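Local coordinates for protein TRAP-type transporter, periplasmic component (Cupriavidus necator, PDB 4P8B) that binds (S)-2-acetolactate and probably serves as the periplasmic solute-binding component of a TRAP transporter, at residues I51-I64 / D260-Q274. Sequence-based numbering, arbitrary orientation.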
loop_
_atom_site.group_PDB
_atom_site.type_symbol
_atom_site.label_atom_id
_atom_site.label_comp_id
_atom_site.label_asym_id
_atom_site.label_seq_id
_atom_site.Cartn_x
_atom_site.Cartn_y
_atom_site.Cartn_z
ATOM N N ILE A 51 -15.922 -3.282 -6.227
ATOM C CA ILE A 51 -17.072 -3.210 -5.327
ATOM C C ILE A 51 -17.555 -1.768 -5.229
ATOM O O ILE A 51 -18.761 -1.499 -5.276
ATOM C CB ILE A 51 -16.720 -3.750 -3.924
ATOM C CG1 ILE A 51 -16.455 -5.257 -4.000
ATOM C CG2 ILE A 51 -17.826 -3.445 -2.899
ATOM C CD1 ILE A 51 -15.772 -5.858 -2.769
ATOM N N TRP A 52 -16.626 -0.826 -5.125
ATOM C CA TRP A 52 -16.993 0.577 -5.037
ATOM C C TRP A 52 -17.770 0.975 -6.285
ATOM O O TRP A 52 -18.845 1.580 -6.199
ATOM C CB TRP A 52 -15.731 1.424 -4.908
ATOM C CG TRP A 52 -15.978 2.882 -4.646
ATOM C CD1 TRP A 52 -17.119 3.470 -4.165
ATOM C CD2 TRP A 52 -15.043 3.935 -4.857
ATOM N NE1 TRP A 52 -16.933 4.833 -4.059
ATOM C CE2 TRP A 52 -15.667 5.143 -4.483
ATOM C CE3 TRP A 52 -13.723 3.976 -5.323
ATOM C CZ2 TRP A 52 -15.016 6.369 -4.554
ATOM C CZ3 TRP A 52 -13.081 5.192 -5.390
ATOM C CH2 TRP A 52 -13.721 6.376 -4.995
ATOM N N ALA A 53 -17.226 0.646 -7.448
ATOM C CA ALA A 53 -17.863 1.019 -8.707
ATOM C C ALA A 53 -19.251 0.411 -8.823
ATOM O O ALA A 53 -20.203 1.105 -9.214
ATOM C CB ALA A 53 -16.983 0.583 -9.863
ATOM N N ASP A 54 -19.389 -0.864 -8.469
ATOM C CA ASP A 54 -20.671 -1.564 -8.569
ATOM C C ASP A 54 -21.679 -0.940 -7.613
ATOM O O ASP A 54 -22.844 -0.733 -7.972
ATOM C CB ASP A 54 -20.544 -3.067 -8.276
ATOM C CG ASP A 54 -19.726 -3.820 -9.315
ATOM O OD1 ASP A 54 -19.440 -3.254 -10.388
ATOM O OD2 ASP A 54 -19.382 -4.996 -9.060
ATOM N N LEU A 55 -21.262 -0.609 -6.396
ATOM C CA LEU A 55 -22.211 -0.050 -5.441
ATOM C C LEU A 55 -22.663 1.338 -5.870
ATOM O O LEU A 55 -23.830 1.697 -5.698
ATOM C CB LEU A 55 -21.593 0.027 -4.049
ATOM C CG LEU A 55 -21.374 -1.294 -3.313
ATOM C CD1 LEU A 55 -20.696 -1.034 -1.965
ATOM C CD2 LEU A 55 -22.677 -2.059 -3.097
ATOM N N VAL A 56 -21.755 2.135 -6.416
ATOM C CA VAL A 56 -22.111 3.478 -6.865
ATOM C C VAL A 56 -23.125 3.420 -7.988
ATOM O O VAL A 56 -24.121 4.157 -7.980
ATOM C CB VAL A 56 -20.883 4.267 -7.335
ATOM C CG1 VAL A 56 -21.318 5.506 -8.106
ATOM C CG2 VAL A 56 -19.994 4.626 -6.139
ATOM N N LYS A 57 -22.897 2.538 -8.946
ATOM C CA LYS A 57 -23.815 2.400 -10.061
ATOM C C LYS A 57 -25.176 1.999 -9.533
ATOM O O LYS A 57 -26.183 2.634 -9.866
ATOM C CB LYS A 57 -23.290 1.362 -11.042
ATOM C CG LYS A 57 -24.052 1.373 -12.359
ATOM C CD LYS A 57 -23.298 0.595 -13.414
ATOM C CE LYS A 57 -23.782 -0.836 -13.474
ATOM N NZ LYS A 57 -24.981 -0.933 -14.350
ATOM N N GLN A 58 -25.216 0.951 -8.725
ATOM C CA GLN A 58 -26.452 0.438 -8.153
ATOM C C GLN A 58 -27.229 1.516 -7.409
ATOM O O GLN A 58 -28.426 1.679 -7.630
ATOM C CB GLN A 58 -26.136 -0.724 -7.208
ATOM C CG GLN A 58 -27.359 -1.360 -6.560
ATOM C CD GLN A 58 -27.040 -2.676 -5.866
ATOM O OE1 GLN A 58 -25.883 -3.096 -5.801
ATOM N NE2 GLN A 58 -28.072 -3.332 -5.340
ATOM N N ARG A 59 -26.545 2.273 -6.556
ATOM C CA ARG A 59 -27.200 3.198 -5.627
ATOM C C ARG A 59 -27.482 4.570 -6.234
ATOM O O ARG A 59 -28.187 5.397 -5.626
ATOM C CB ARG A 59 -26.337 3.334 -4.363
ATOM C CG ARG A 59 -26.215 2.030 -3.586
ATOM C CD ARG A 59 -25.252 2.164 -2.412
ATOM N NE ARG A 59 -25.074 0.901 -1.694
ATOM C CZ ARG A 59 -24.224 0.713 -0.678
ATOM N NH1 ARG A 59 -23.461 1.705 -0.229
ATOM N NH2 ARG A 59 -24.153 -0.473 -0.098
ATOM N N THR A 60 -26.955 4.821 -7.426
ATOM C CA THR A 60 -27.320 6.024 -8.174
ATOM C C THR A 60 -28.279 5.721 -9.317
ATOM O O THR A 60 -28.440 6.539 -10.219
ATOM C CB THR A 60 -26.103 6.748 -8.766
ATOM O OG1 THR A 60 -25.435 5.897 -9.719
ATOM C CG2 THR A 60 -25.150 7.157 -7.650
ATOM N N ASN A 61 -28.874 4.537 -9.290
ATOM C CA ASN A 61 -29.841 4.165 -10.318
ATOM C C ASN A 61 -29.197 4.122 -11.700
ATOM O O ASN A 61 -29.878 4.253 -12.715
ATOM C CB ASN A 61 -31.029 5.147 -10.323
ATOM C CG ASN A 61 -31.888 5.047 -9.064
ATOM O OD1 ASN A 61 -32.095 3.961 -8.527
ATOM N ND2 ASN A 61 -32.437 6.192 -8.614
ATOM N N GLY A 62 -27.880 3.927 -11.752
ATOM C CA GLY A 62 -27.188 3.856 -13.025
ATOM C C GLY A 62 -26.646 5.193 -13.496
ATOM O O GLY A 62 -26.048 5.278 -14.565
ATOM N N ARG A 63 -26.847 6.244 -12.707
ATOM C CA ARG A 63 -26.460 7.575 -13.145
ATOM C C ARG A 63 -24.961 7.785 -13.142
ATOM O O ARG A 63 -24.424 8.450 -14.014
ATOM C CB ARG A 63 -27.133 8.649 -12.294
ATOM C CG ARG A 63 -28.638 8.759 -12.572
ATOM C CD ARG A 63 -29.301 9.896 -11.819
ATOM N NE ARG A 63 -29.179 9.712 -10.393
ATOM C CZ ARG A 63 -28.310 10.362 -9.632
ATOM N NH1 ARG A 63 -27.494 11.271 -10.165
ATOM N NH2 ARG A 63 -28.254 10.099 -8.339
ATOM N N ILE A 64 -24.275 7.220 -12.157
ATOM C CA ILE A 64 -22.821 7.332 -12.128
ATOM C C ILE A 64 -22.203 5.992 -12.512
ATOM O O ILE A 64 -22.314 5.011 -11.770
ATOM C CB ILE A 64 -22.301 7.807 -10.768
ATOM C CG1 ILE A 64 -22.866 9.188 -10.436
ATOM C CG2 ILE A 64 -20.762 7.851 -10.790
ATOM C CD1 ILE A 64 -22.421 9.732 -9.097
ATOM N N ASP A 260 -25.578 12.870 -4.204
ATOM C CA ASP A 260 -24.766 11.864 -4.889
ATOM C C ASP A 260 -23.409 11.715 -4.230
ATOM O O ASP A 260 -22.837 10.609 -4.163
ATOM C CB ASP A 260 -24.575 12.240 -6.352
ATOM C CG ASP A 260 -25.785 11.914 -7.186
ATOM O OD1 ASP A 260 -26.581 11.056 -6.729
ATOM O OD2 ASP A 260 -25.946 12.501 -8.285
ATOM N N ARG A 261 -22.867 12.823 -3.751
ATOM C CA ARG A 261 -21.610 12.770 -3.030
ATOM C C ARG A 261 -21.781 11.840 -1.846
ATOM O O ARG A 261 -20.903 11.023 -1.567
ATOM C CB ARG A 261 -21.166 14.171 -2.598
ATOM C CG ARG A 261 -20.783 15.050 -3.786
ATOM C CD ARG A 261 -20.345 16.427 -3.354
ATOM N NE ARG A 261 -20.739 17.431 -4.342
ATOM C CZ ARG A 261 -21.278 18.611 -4.057
ATOM N NH1 ARG A 261 -21.500 18.974 -2.799
ATOM N NH2 ARG A 261 -21.596 19.431 -5.048
ATOM N N GLU A 262 -22.921 11.910 -1.174
ATOM C CA GLU A 262 -23.173 11.051 -0.022
ATOM C C GLU A 262 -23.195 9.568 -0.405
ATOM O O GLU A 262 -22.612 8.721 0.283
ATOM C CB GLU A 262 -24.496 11.428 0.648
ATOM C CG GLU A 262 -24.785 10.597 1.865
ATOM C CD GLU A 262 -23.640 10.621 2.850
ATOM O OE1 GLU A 262 -22.991 11.683 2.967
ATOM O OE2 GLU A 262 -23.374 9.579 3.489
ATOM N N ILE A 263 -23.865 9.242 -1.500
ATOM C CA ILE A 263 -23.902 7.873 -1.999
ATOM C C ILE A 263 -22.495 7.346 -2.322
ATOM O O ILE A 263 -22.130 6.242 -1.929
ATOM C CB ILE A 263 -24.762 7.778 -3.254
ATOM C CG1 ILE A 263 -26.202 8.112 -2.883
ATOM C CG2 ILE A 263 -24.686 6.383 -3.865
ATOM C CD1 ILE A 263 -26.957 6.959 -2.304
ATOM N N VAL A 264 -21.712 8.144 -3.033
ATOM C CA VAL A 264 -20.382 7.719 -3.447
ATOM C C VAL A 264 -19.459 7.517 -2.237
ATOM O O VAL A 264 -18.687 6.546 -2.198
ATOM C CB VAL A 264 -19.773 8.706 -4.462
ATOM C CG1 VAL A 264 -18.321 8.319 -4.779
ATOM C CG2 VAL A 264 -20.591 8.698 -5.749
ATOM N N LYS A 265 -19.553 8.413 -1.260
ATOM C CA LYS A 265 -18.792 8.310 -0.027
ATOM C C LYS A 265 -19.186 7.065 0.740
ATOM O O LYS A 265 -18.322 6.296 1.136
ATOM C CB LYS A 265 -18.989 9.553 0.840
ATOM C CG LYS A 265 -18.242 9.492 2.166
ATOM C CD LYS A 265 -18.196 10.863 2.821
ATOM C CE LYS A 265 -17.306 10.857 4.056
ATOM N NZ LYS A 265 -17.009 12.237 4.543
ATOM N N GLN A 266 -20.476 6.827 0.954
ATOM C CA GLN A 266 -20.863 5.632 1.708
ATOM C C GLN A 266 -20.473 4.352 0.956
ATOM O O GLN A 266 -20.120 3.334 1.563
ATOM C CB GLN A 266 -22.363 5.634 2.024
ATOM C CG GLN A 266 -22.793 4.470 2.895
ATOM C CD GLN A 266 -22.127 4.495 4.264
ATOM O OE1 GLN A 266 -22.135 5.515 4.946
ATOM N NE2 GLN A 266 -21.543 3.368 4.668
ATOM N N ALA A 267 -20.532 4.396 -0.365
ATOM C CA ALA A 267 -20.129 3.251 -1.163
ATOM C C ALA A 267 -18.631 2.972 -0.984
ATOM O O ALA A 267 -18.224 1.809 -0.891
ATOM C CB ALA A 267 -20.466 3.471 -2.625
ATOM N N ALA A 268 -17.825 4.032 -0.910
ATOM C CA ALA A 268 -16.394 3.881 -0.632
ATOM C C ALA A 268 -16.156 3.287 0.766
ATOM O O ALA A 268 -15.305 2.423 0.945
ATOM C CB ALA A 268 -15.690 5.209 -0.762
ATOM N N VAL A 269 -16.913 3.756 1.756
ATOM C CA VAL A 269 -16.792 3.225 3.113
ATOM C C VAL A 269 -17.126 1.732 3.160
ATOM O O VAL A 269 -16.387 0.942 3.752
ATOM C CB VAL A 269 -17.699 4.029 4.068
ATOM C CG1 VAL A 269 -17.850 3.328 5.433
ATOM C CG2 VAL A 269 -17.132 5.434 4.220
ATOM N N ASP A 270 -18.220 1.346 2.501
ATOM C CA ASP A 270 -18.632 -0.059 2.425
ATOM C C ASP A 270 -17.606 -0.909 1.680
ATOM O O ASP A 270 -17.232 -2.004 2.125
ATOM C CB ASP A 270 -19.994 -0.193 1.733
ATOM C CG ASP A 270 -21.124 0.401 2.541
ATOM O OD1 ASP A 270 -20.908 0.696 3.734
ATOM O OD2 ASP A 270 -22.233 0.579 1.975
ATOM N N ALA A 271 -17.131 -0.392 0.556
ATOM C CA ALA A 271 -16.110 -1.104 -0.217
ATOM C C ALA A 271 -14.812 -1.264 0.567
ATOM O O ALA A 271 -14.166 -2.312 0.506
ATOM C CB ALA A 271 -15.847 -0.387 -1.500
ATOM N N GLY A 272 -14.416 -0.221 1.293
ATOM C CA GLY A 272 -13.186 -0.255 2.058
ATOM C C GLY A 272 -13.225 -1.308 3.150
ATOM O O GLY A 272 -12.252 -2.045 3.344
ATOM N N LYS A 273 -14.346 -1.411 3.852
ATOM C CA LYS A 273 -14.460 -2.423 4.898
ATOM C C LYS A 273 -14.381 -3.816 4.307
ATOM O O LYS A 273 -13.683 -4.681 4.850
ATOM C CB LYS A 273 -15.759 -2.281 5.696
ATOM C CG LYS A 273 -15.760 -1.166 6.716
ATOM C CD LYS A 273 -17.013 -1.204 7.582
ATOM C CE LYS A 273 -18.255 -0.857 6.780
ATOM N NZ LYS A 273 -19.345 -0.364 7.667
ATOM N N GLN A 274 -15.106 -4.050 3.221
ATOM C CA GLN A 274 -15.032 -5.345 2.547
ATOM C C GLN A 274 -13.622 -5.628 2.077
ATOM O O GLN A 274 -13.110 -6.751 2.217
ATOM C CB GLN A 274 -15.990 -5.383 1.362
ATOM C CG GLN A 274 -17.447 -5.468 1.771
ATOM C CD GLN A 274 -18.360 -5.646 0.586
ATOM O OE1 GLN A 274 -18.101 -6.479 -0.283
ATOM N NE2 GLN A 274 -19.405 -4.833 0.516
HETATM O O HOH W 1 -23.821 4.529 -0.796
#
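Ala-268 CB lies over one face of the Trp-52 indole in a CH-pi contact, 3.9 Å from the centroid of the five-membered ring, while Ala-267 CB meets the ring edge in plane. This Trp-52 is a knob set among Val-264, Ala-267, Ala-268 and Ala-271, where helices 44-59 and 258-279 pack knobs-into-holes against the five-stranded sheet of this family 7 solute-binding fold, segments 51-59 and 260-274 running 145° apart; from that sheet Phe-246 meets Trp-52 edge-to-face and Leu-147 touches it. With CG anti to the backbone N (chi1 -173°), the indole reaches across to give a hydrogen bond from Trp-52 NE1 to Val-264 O (3.1 Å), a carbonyl that also accepts from Ala-268 N on its opposite face. In return, Ala-267 CB is a knob among Trp-52, Leu-55, Val-56 and Arg-59.

Leu-55 CD1 sits over a face of the Arg-59 guanidinium. Arg-59 NH1 (2.8 Å) and NH2 (3.0 Å) both grip Asp-270 OD2 on its anti side, somewhat out of the carboxylate plane, and a water joins NH1 to Ile-263 O. Beyond the Schellman end of helix 44-59, Arg-63 binds Asp-260 nearly coplanar: Arg-63 NH1 to Asp-260 OD2 at 2.7 Å, NH2 to the syn lone pair of OD1.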